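Local structure of protease VII (Escherichia coli, 1I78) at residues N13-L18 and K246-G251; E111-I116 and T197-G202; I56-D59 and S65-A68. The protein is an outer membrane protease of the omptin family, a beta barrel that cleaves polypeptides, probably preferentially between two basic residues. The protein carries 3 engineered substitutions. All blocks are in the same frame, centred on the assembly; numbering follows the deposited sequence.

Contact 1: N13-L18 and K246-G251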
loop_
_atom_site.group_PDB
_atom_site.type_symbol
_atom_site.label_atom_id
_atom_site.label_comp_id
_atom_site.label_asym_id
_atom_site.label_seq_id
_atom_site.Cartn_x
_atom_site.Cartn_y
_atom_site.Cartn_z
ATOM N N ASN A 13 -9.074 24.674 5.138
ATOM C CA ASN A 13 -7.656 24.617 5.430
ATOM C C ASN A 13 -7.020 23.693 4.418
ATOM O O ASN A 13 -7.628 22.718 4.001
ATOM C CB ASN A 13 -7.400 24.132 6.864
ATOM C CG ASN A 13 -7.675 22.657 7.056
ATOM O OD1 ASN A 13 -6.987 21.807 6.503
ATOM N ND2 ASN A 13 -8.682 22.348 7.855
ATOM N N ALA A 14 -5.809 24.037 3.999
ATOM C CA ALA A 14 -5.075 23.246 3.023
ATOM C C ALA A 14 -3.867 22.629 3.721
ATOM O O ALA A 14 -3.391 23.143 4.733
ATOM C CB ALA A 14 -4.633 24.125 1.865
ATOM N N ASP A 15 -3.370 21.533 3.165
ATOM C CA ASP A 15 -2.253 20.822 3.752
ATOM C C ASP A 15 -1.346 20.313 2.640
ATOM O O ASP A 15 -1.769 19.504 1.820
ATOM C CB ASP A 15 -2.802 19.643 4.556
ATOM C CG ASP A 15 -1.765 19.001 5.447
ATOM O OD1 ASP A 15 -0.636 18.740 4.966
ATOM O OD2 ASP A 15 -2.091 18.743 6.630
ATOM N N ILE A 16 -0.107 20.793 2.618
ATOM C CA ILE A 16 0.859 20.372 1.612
ATOM C C ILE A 16 2.111 19.880 2.330
ATOM O O ILE A 16 2.591 20.524 3.265
ATOM C CB ILE A 16 1.242 21.538 0.677
ATOM C CG1 ILE A 16 2.149 21.032 -0.443
ATOM C CG2 ILE A 16 1.964 22.630 1.460
ATOM C CD1 ILE A 16 1.472 20.059 -1.376
ATOM N N SER A 17 2.641 18.737 1.918
ATOM C CA SER A 17 3.832 18.236 2.585
ATOM C C SER A 17 4.686 17.359 1.698
ATOM O O SER A 17 4.241 16.885 0.651
ATOM C CB SER A 17 3.456 17.460 3.849
ATOM O OG SER A 17 2.993 16.156 3.545
ATOM N N LEU A 18 5.926 17.158 2.133
ATOM C CA LEU A 18 6.882 16.341 1.407
ATOM C C LEU A 18 7.434 15.262 2.313
ATOM O O LEU A 18 7.416 15.388 3.536
ATOM C CB LEU A 18 8.029 17.204 0.888
ATOM C CG LEU A 18 7.616 18.198 -0.199
ATOM C CD1 LEU A 18 8.822 19.027 -0.642
ATOM C CD2 LEU A 18 7.028 17.426 -1.378
ATOM N N LYS A 246 0.245 26.126 10.608
ATOM C CA LYS A 246 0.889 25.116 11.433
ATOM C C LYS A 246 1.973 24.341 10.711
ATOM O O LYS A 246 1.737 23.722 9.677
ATOM C CB LYS A 246 -0.127 24.123 11.986
ATOM C CG LYS A 246 0.526 23.056 12.873
ATOM C CD LYS A 246 -0.467 22.157 13.623
ATOM C CE LYS A 246 -1.070 21.086 12.733
ATOM N NZ LYS A 246 -1.847 20.087 13.526
ATOM N N VAL A 247 3.178 24.385 11.252
ATOM C CA VAL A 247 4.259 23.635 10.653
ATOM C C VAL A 247 4.197 22.298 11.406
ATOM O O VAL A 247 4.048 22.265 12.636
ATOM C CB VAL A 247 5.608 24.382 10.825
ATOM C CG1 VAL A 247 6.325 23.940 12.086
ATOM C CG2 VAL A 247 6.455 24.185 9.590
ATOM N N TYR A 248 4.267 21.195 10.672
ATOM C CA TYR A 248 4.155 19.896 11.312
ATOM C C TYR A 248 4.979 18.773 10.686
ATOM O O TYR A 248 5.443 18.853 9.542
ATOM C CB TYR A 248 2.681 19.478 11.346
ATOM C CG TYR A 248 2.205 18.908 10.035
ATOM C CD1 TYR A 248 2.408 17.560 9.724
ATOM C CD2 TYR A 248 1.619 19.730 9.069
ATOM C CE1 TYR A 248 2.047 17.043 8.477
ATOM C CE2 TYR A 248 1.250 19.226 7.818
ATOM C CZ TYR A 248 1.471 17.880 7.532
ATOM O OH TYR A 248 1.125 17.384 6.300
ATOM N N VAL A 249 5.110 17.707 11.463
ATOM C CA VAL A 249 5.865 16.529 11.081
ATOM C C VAL A 249 4.963 15.313 11.380
ATOM O O VAL A 249 4.228 15.303 12.379
ATOM C CB VAL A 249 7.217 16.535 11.886
ATOM C CG1 VAL A 249 7.283 15.392 12.894
ATOM C CG2 VAL A 249 8.394 16.557 10.915
ATOM N N GLU A 250 4.981 14.304 10.511
ATOM C CA GLU A 250 4.115 13.148 10.735
ATOM C C GLU A 250 4.690 11.808 10.322
ATOM O O GLU A 250 5.519 11.732 9.416
ATOM C CB GLU A 250 2.753 13.334 10.021
ATOM C CG GLU A 250 1.772 12.195 10.311
ATOM C CD GLU A 250 0.363 12.439 9.804
ATOM O OE1 GLU A 250 0.153 12.401 8.568
ATOM O OE2 GLU A 250 -0.542 12.665 10.649
ATOM N N GLY A 251 4.221 10.763 11.005
ATOM C CA GLY A 251 4.629 9.401 10.726
ATOM C C GLY A 251 3.411 8.487 10.629
ATOM O O GLY A 251 2.567 8.441 11.540
#

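Contact 2: E111-I116 and T197-G202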
loop_
_atom_site.group_PDB
_atom_site.type_symbol
_atom_site.label_atom_id
_atom_site.label_comp_id
_atom_site.label_asym_id
_atom_site.label_seq_id
_atom_site.Cartn_x
_atom_site.Cartn_y
_atom_site.Cartn_z
ATOM N N GLU A 111 -2.167 7.628 -4.136
ATOM C CA GLU A 111 -3.327 7.381 -3.309
ATOM C C GLU A 111 -4.196 8.631 -3.137
ATOM O O GLU A 111 -3.702 9.757 -3.030
ATOM C CB GLU A 111 -2.851 6.865 -1.945
ATOM C CG GLU A 111 -3.932 6.489 -0.941
ATOM C CD GLU A 111 -4.198 7.572 0.101
ATOM O OE1 GLU A 111 -4.459 7.198 1.268
ATOM O OE2 GLU A 111 -4.161 8.788 -0.235
ATOM N N PHE A 112 -5.503 8.433 -3.149
ATOM C CA PHE A 112 -6.403 9.539 -2.932
ATOM C C PHE A 112 -7.333 9.022 -1.857
ATOM O O PHE A 112 -7.466 7.807 -1.676
ATOM C CB PHE A 112 -7.135 9.935 -4.218
ATOM C CG PHE A 112 -8.237 9.005 -4.623
ATOM C CD1 PHE A 112 -9.482 9.058 -3.990
ATOM C CD2 PHE A 112 -8.048 8.111 -5.680
ATOM C CE1 PHE A 112 -10.518 8.237 -4.411
ATOM C CE2 PHE A 112 -9.069 7.292 -6.108
ATOM C CZ PHE A 112 -10.312 7.350 -5.479
ATOM N N ASP A 113 -7.963 9.940 -1.139
ATOM C CA ASP A 113 -8.833 9.574 -0.041
ATOM C C ASP A 113 -9.903 10.651 0.168
ATOM O O ASP A 113 -9.595 11.841 0.266
ATOM C CB ASP A 113 -7.951 9.406 1.202
ATOM C CG ASP A 113 -8.734 9.133 2.463
ATOM O OD1 ASP A 113 -8.108 9.165 3.534
ATOM O OD2 ASP A 113 -9.952 8.884 2.409
ATOM N N LEU A 114 -11.160 10.221 0.214
ATOM C CA LEU A 114 -12.293 11.119 0.430
ATOM C C LEU A 114 -12.953 10.645 1.711
ATOM O O LEU A 114 -13.243 9.456 1.848
ATOM C CB LEU A 114 -13.291 11.024 -0.730
ATOM C CG LEU A 114 -12.752 11.403 -2.116
ATOM C CD1 LEU A 114 -13.797 11.074 -3.180
ATOM C CD2 LEU A 114 -12.392 12.895 -2.151
ATOM N N ASN A 115 -13.199 11.559 2.644
ATOM C CA ASN A 115 -13.800 11.159 3.906
ATOM C C ASN A 115 -14.716 12.205 4.568
ATOM O O ASN A 115 -14.812 13.344 4.131
ATOM C CB ASN A 115 -12.675 10.800 4.865
ATOM C CG ASN A 115 -11.779 11.984 5.157
ATOM O OD1 ASN A 115 -12.054 12.776 6.055
ATOM N ND2 ASN A 115 -10.711 12.131 4.374
ATOM N N ILE A 116 -15.400 11.789 5.627
ATOM C CA ILE A 116 -16.254 12.683 6.386
ATOM C C ILE A 116 -15.877 12.481 7.847
ATOM O O ILE A 116 -15.508 11.377 8.255
ATOM C CB ILE A 116 -17.769 12.380 6.192
ATOM C CG1 ILE A 116 -18.077 10.945 6.613
ATOM C CG2 ILE A 116 -18.167 12.603 4.735
ATOM C CD1 ILE A 116 -19.456 10.481 6.237
ATOM N N THR A 197 -4.313 9.602 14.178
ATOM C CA THR A 197 -5.388 9.098 13.356
ATOM C C THR A 197 -5.291 7.591 13.237
ATOM O O THR A 197 -4.210 7.037 13.025
ATOM C CB THR A 197 -5.339 9.691 11.954
ATOM O OG1 THR A 197 -5.539 11.107 12.025
ATOM C CG2 THR A 197 -6.424 9.077 11.089
ATOM N N PHE A 198 -6.437 6.933 13.370
ATOM C CA PHE A 198 -6.511 5.486 13.254
ATOM C C PHE A 198 -7.565 5.064 12.246
ATOM O O PHE A 198 -8.670 5.578 12.263
ATOM C CB PHE A 198 -6.827 4.881 14.611
ATOM C CG PHE A 198 -5.773 5.153 15.641
ATOM C CD1 PHE A 198 -5.624 6.431 16.182
ATOM C CD2 PHE A 198 -4.903 4.137 16.054
ATOM C CE1 PHE A 198 -4.622 6.699 17.122
ATOM C CE2 PHE A 198 -3.898 4.392 16.993
ATOM C CZ PHE A 198 -3.760 5.680 17.528
ATOM N N LYS A 199 -7.218 4.140 11.356
ATOM C CA LYS A 199 -8.177 3.656 10.374
ATOM C C LYS A 199 -8.248 2.150 10.404
ATOM O O LYS A 199 -7.266 1.486 10.702
ATOM C CB LYS A 199 -7.811 4.094 8.952
ATOM C CG LYS A 199 -7.900 5.556 8.750
ATOM C CD LYS A 199 -7.437 5.975 7.372
ATOM C CE LYS A 199 -7.433 7.513 7.277
ATOM N NZ LYS A 199 -7.052 8.010 5.931
ATOM N N TYR A 200 -9.428 1.633 10.073
ATOM C CA TYR A 200 -9.697 0.213 10.017
ATOM C C TYR A 200 -10.635 -0.107 8.864
ATOM O O TYR A 200 -11.522 0.682 8.530
ATOM C CB TYR A 200 -10.367 -0.271 11.293
ATOM C CG TYR A 200 -10.864 -1.698 11.160
ATOM C CD1 TYR A 200 -9.962 -2.766 11.143
ATOM C CD2 TYR A 200 -12.231 -1.980 11.001
ATOM C CE1 TYR A 200 -10.398 -4.076 10.970
ATOM C CE2 TYR A 200 -12.680 -3.293 10.824
ATOM C CZ TYR A 200 -11.753 -4.331 10.806
ATOM O OH TYR A 200 -12.152 -5.623 10.587
ATOM N N SER A 201 -10.448 -1.281 8.272
ATOM C CA SER A 201 -11.305 -1.723 7.190
ATOM C C SER A 201 -11.367 -3.235 7.116
ATOM O O SER A 201 -10.375 -3.932 7.354
ATOM C CB SER A 201 -10.824 -1.179 5.850
ATOM O OG SER A 201 -11.669 -1.654 4.812
ATOM N N GLY A 202 -12.546 -3.749 6.792
ATOM C CA GLY A 202 -12.695 -5.186 6.656
ATOM C C GLY A 202 -13.295 -5.433 5.294
ATOM O O GLY A 202 -13.673 -6.545 4.946
#

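Contact 3: I56-D59 and S65-A68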
loop_
_atom_site.group_PDB
_atom_site.type_symbol
_atom_site.label_atom_id
_atom_site.label_comp_id
_atom_site.label_asym_id
_atom_site.label_seq_id
_atom_site.Cartn_x
_atom_site.Cartn_y
_atom_site.Cartn_z
ATOM N N ILE A 56 -7.244 18.859 1.492
ATOM C CA ILE A 56 -8.112 20.015 1.524
ATOM C C ILE A 56 -9.220 19.635 2.486
ATOM O O ILE A 56 -9.865 18.597 2.327
ATOM C CB ILE A 56 -8.692 20.326 0.131
ATOM C CG1 ILE A 56 -7.543 20.511 -0.865
ATOM C CG2 ILE A 56 -9.533 21.606 0.186
ATOM C CD1 ILE A 56 -7.966 20.505 -2.318
ATOM N N ASN A 57 -9.414 20.466 3.503
ATOM C CA ASN A 57 -10.440 20.209 4.491
ATOM C C ASN A 57 -11.470 21.320 4.556
ATOM O O ASN A 57 -11.127 22.509 4.625
ATOM C CB ASN A 57 -9.806 20.015 5.869
ATOM C CG ASN A 57 -9.090 18.681 6.003
ATOM O OD1 ASN A 57 -9.731 17.625 6.089
ATOM N ND2 ASN A 57 -7.755 18.720 6.016
ATOM N N TRP A 58 -12.736 20.919 4.528
ATOM C CA TRP A 58 -13.850 21.855 4.612
ATOM C C TRP A 58 -14.529 21.603 5.949
ATOM O O TRP A 58 -15.111 20.543 6.153
ATOM C CB TRP A 58 -14.864 21.609 3.482
ATOM C CG TRP A 58 -14.380 21.912 2.081
ATOM C CD1 TRP A 58 -14.461 23.114 1.426
ATOM C CD2 TRP A 58 -13.805 20.986 1.138
ATOM N NE1 TRP A 58 -13.982 22.993 0.134
ATOM C CE2 TRP A 58 -13.575 21.700 -0.068
ATOM C CE3 TRP A 58 -13.464 19.623 1.194
ATOM C CZ2 TRP A 58 -13.024 21.093 -1.211
ATOM C CZ3 TRP A 58 -12.914 19.019 0.054
ATOM C CH2 TRP A 58 -12.701 19.758 -1.132
ATOM N N ASP A 59 -14.429 22.553 6.874
ATOM C CA ASP A 59 -15.092 22.398 8.167
ATOM C C ASP A 59 -16.462 23.085 8.088
ATOM O O ASP A 59 -16.669 24.157 8.659
ATOM C CB ASP A 59 -14.256 23.014 9.293
ATOM C CG ASP A 59 -12.917 22.314 9.486
ATOM O OD1 ASP A 59 -12.852 21.061 9.470
ATOM O OD2 ASP A 59 -11.915 23.031 9.669
ATOM N N SER A 65 -17.006 17.591 9.038
ATOM C CA SER A 65 -16.061 18.117 8.050
ATOM C C SER A 65 -15.954 17.148 6.863
ATOM O O SER A 65 -16.226 15.954 6.995
ATOM C CB SER A 65 -14.665 18.287 8.658
ATOM O OG SER A 65 -14.640 19.247 9.698
ATOM N N ILE A 66 -15.583 17.676 5.702
ATOM C CA ILE A 66 -15.390 16.855 4.515
ATOM C C ILE A 66 -13.928 17.038 4.147
ATOM O O ILE A 66 -13.368 18.133 4.300
ATOM C CB ILE A 66 -16.241 17.319 3.309
ATOM C CG1 ILE A 66 -17.724 17.285 3.666
ATOM C CG2 ILE A 66 -15.950 16.432 2.096
ATOM C CD1 ILE A 66 -18.160 15.989 4.297
ATOM N N GLY A 67 -13.306 15.971 3.669
ATOM C CA GLY A 67 -11.915 16.070 3.301
ATOM C C GLY A 67 -11.548 15.226 2.109
ATOM O O GLY A 67 -12.119 14.163 1.884
ATOM N N ALA A 68 -10.587 15.727 1.343
ATOM C CA ALA A 68 -10.068 15.048 0.171
ATOM C C ALA A 68 -8.560 15.079 0.358
ATOM O O ALA A 68 -7.993 16.115 0.679
ATOM C CB ALA A 68 -10.455 15.795 -1.103
#

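Contact 1: N13-L18 and K246-G251
Tyr-248 reaches along the inner wall of the barrel, over one strand, to Asp-15, and the contact depends mainly on the one hydrogen bond between them. The phenol is the donor: Tyr-248 OH lies 2.6 Å from Asp-15 OD1 and meets it on the syn lone pair, the side facing OD2. Asp-15 OD1 sits at the edge of the ring, near its plane, while the carboxylate is turned 67° against it, so Asp-15 takes the hydroxyl without stacking on the ring. Tyrosine suits the place because its long, rigid side chain spans a gap too wide for backbone pairing, the CA atoms of Ser-17 and Tyr-248 being 8.9 Å apart. Aspartate, a short acid, offers a strong acceptor while staying near its own strand; its CG opposite the backbone N (chi1 -168°) carries the carboxylate out toward the phenol.

Packing adds little. Ser-17 CB comes within 3.4 Å of Tyr-248 OH, approaching the ring obliquely. The small polar side chain fits beside the phenol while its own hydroxyl, OG, is hydrogen-bonded to Thr-290 OG1.

That threonine belongs to strand 272-296, which runs between the two segments and pairs with both of their strands, 12-31 and 245-267. The bond therefore bridges over it close to the seam where the barrel closes, while strand 37-58 flanks segment 13-18 on its other side.

Contact 2: E111-I116 and T197-G202
Lys-199 and Asp-113 meet inside the barrel, and everything these two segments share comes down to that pair. It is a salt bridge and a hydrogen bond at once: Lys-199 NZ donates a hydrogen bond to Asp-113 OD1 over 2.9 Å. The ammonium group approaches nearly along the C-O direction of that oxygen. The side chains come from opposite directions, the lysine covering most of the distance. Beyond CG its chain is fully extended, with chi2 at 176° and the following torsions just as straight, so the four methylenes carry the charge away from their own strand. Lysine suits a place that needs a long reach with a charge at its end, whereas the short aspartate keeps its carboxylate close to its own strand, 97-119; strands 126-149 and 169-189 lie between that strand and 192-213.

The bridge lies inside the antiparallel barrel of this outer membrane protein, where successive residues of a strand face the inside and the outside in turn. Asp-113 points inward, between Phe-112 and Leu-114 on the outer side, and Lys-199 likewise has Phe-198 and Tyr-200 as its neighbours in sequence. Apolar and aromatic side chains can then serve a lipid-facing surface while the charges pair within.

Further polar groups complete the cluster. Asp-113 OD2 is hydrogen-bonded to Tyr-180 OH, which also makes a weak hydrogen bond with Lys-199 NZ, and OD1 takes a second, weak bond from Gln-135 NE2. Both carboxylate oxygens thus have partners, which would probably favour the charged form of Asp-113. A second acid stands near: Glu-111 OE1 is 5.4 Å from Lys-199 NZ, too far for contact but near enough to add, probably, to the negative potential around the ammonium group.

Contact 3: I56-D59 and S65-A68
Trp-58 and Ile-66 face each other across a beta hairpin, made by strands 37-58 and 64-85, near the short turn between them. Each satisfies the other's backbone: Trp-58 N donates to Ile-66 O, and Ile-66 N to Trp-58 O, both over 2.9 Å. Ile-56 and Ala-68 form the next hydrogen-bonded pair, with Ile-56 N to Ala-68 O at 3.0 Å and Ala-68 N to Ile-56 O at 3.1 Å. Asn-57 and Gly-67, the non-hydrogen-bonded pair between them, use their backbone polar groups outward, toward Asn-13 and Asn-115 of the flanking strands.

Near the turn, Ser-65 OG donates to Asp-59 OD1 (2.6 Å) on the anti lone pair, away from OD2. Serine suits this place because its hydroxyl can also accept, here from Trp-119 NE1. The amide of Asn-57 is used at both ends: ND2 bonds Asn-13 OD1, and OD1 has a weak bond from Lys-117 NZ. Gly-67, without a side chain, leaves space for that amide.

Apolar Ile-56, Trp-58, Ile-66 and Ala-68 suit the other face, which may meet lipid. Trp-58 CE3 packs 4.1 Å from Ile-66 CG2, Ile-56 CG2 lies over one ring face, and CZ3 turns the ring edge to Ala-68 CB at 4.2 Å.

All three contacts belong to one closed antiparallel sheet, the barrel wall. Contact 1 opens first along the chain and closes last; between its segments contact 3 is complete before contact 2 begins. Contact 3 holds two adjacent strands as a hairpin, whereas contacts 1 and 2 pass over intervening strands through the interior. The centres of contacts 1 and 3 are about 15 Å apart, those of contacts 2 and 3 about 13 Å, and those of 1 and 2 about 17 Å. Contact 3 touches both others through backbone bonds to the flanking strands, 12-31 and 97-119, so continuous sheet links the two polar bridges on the inside of the barrel.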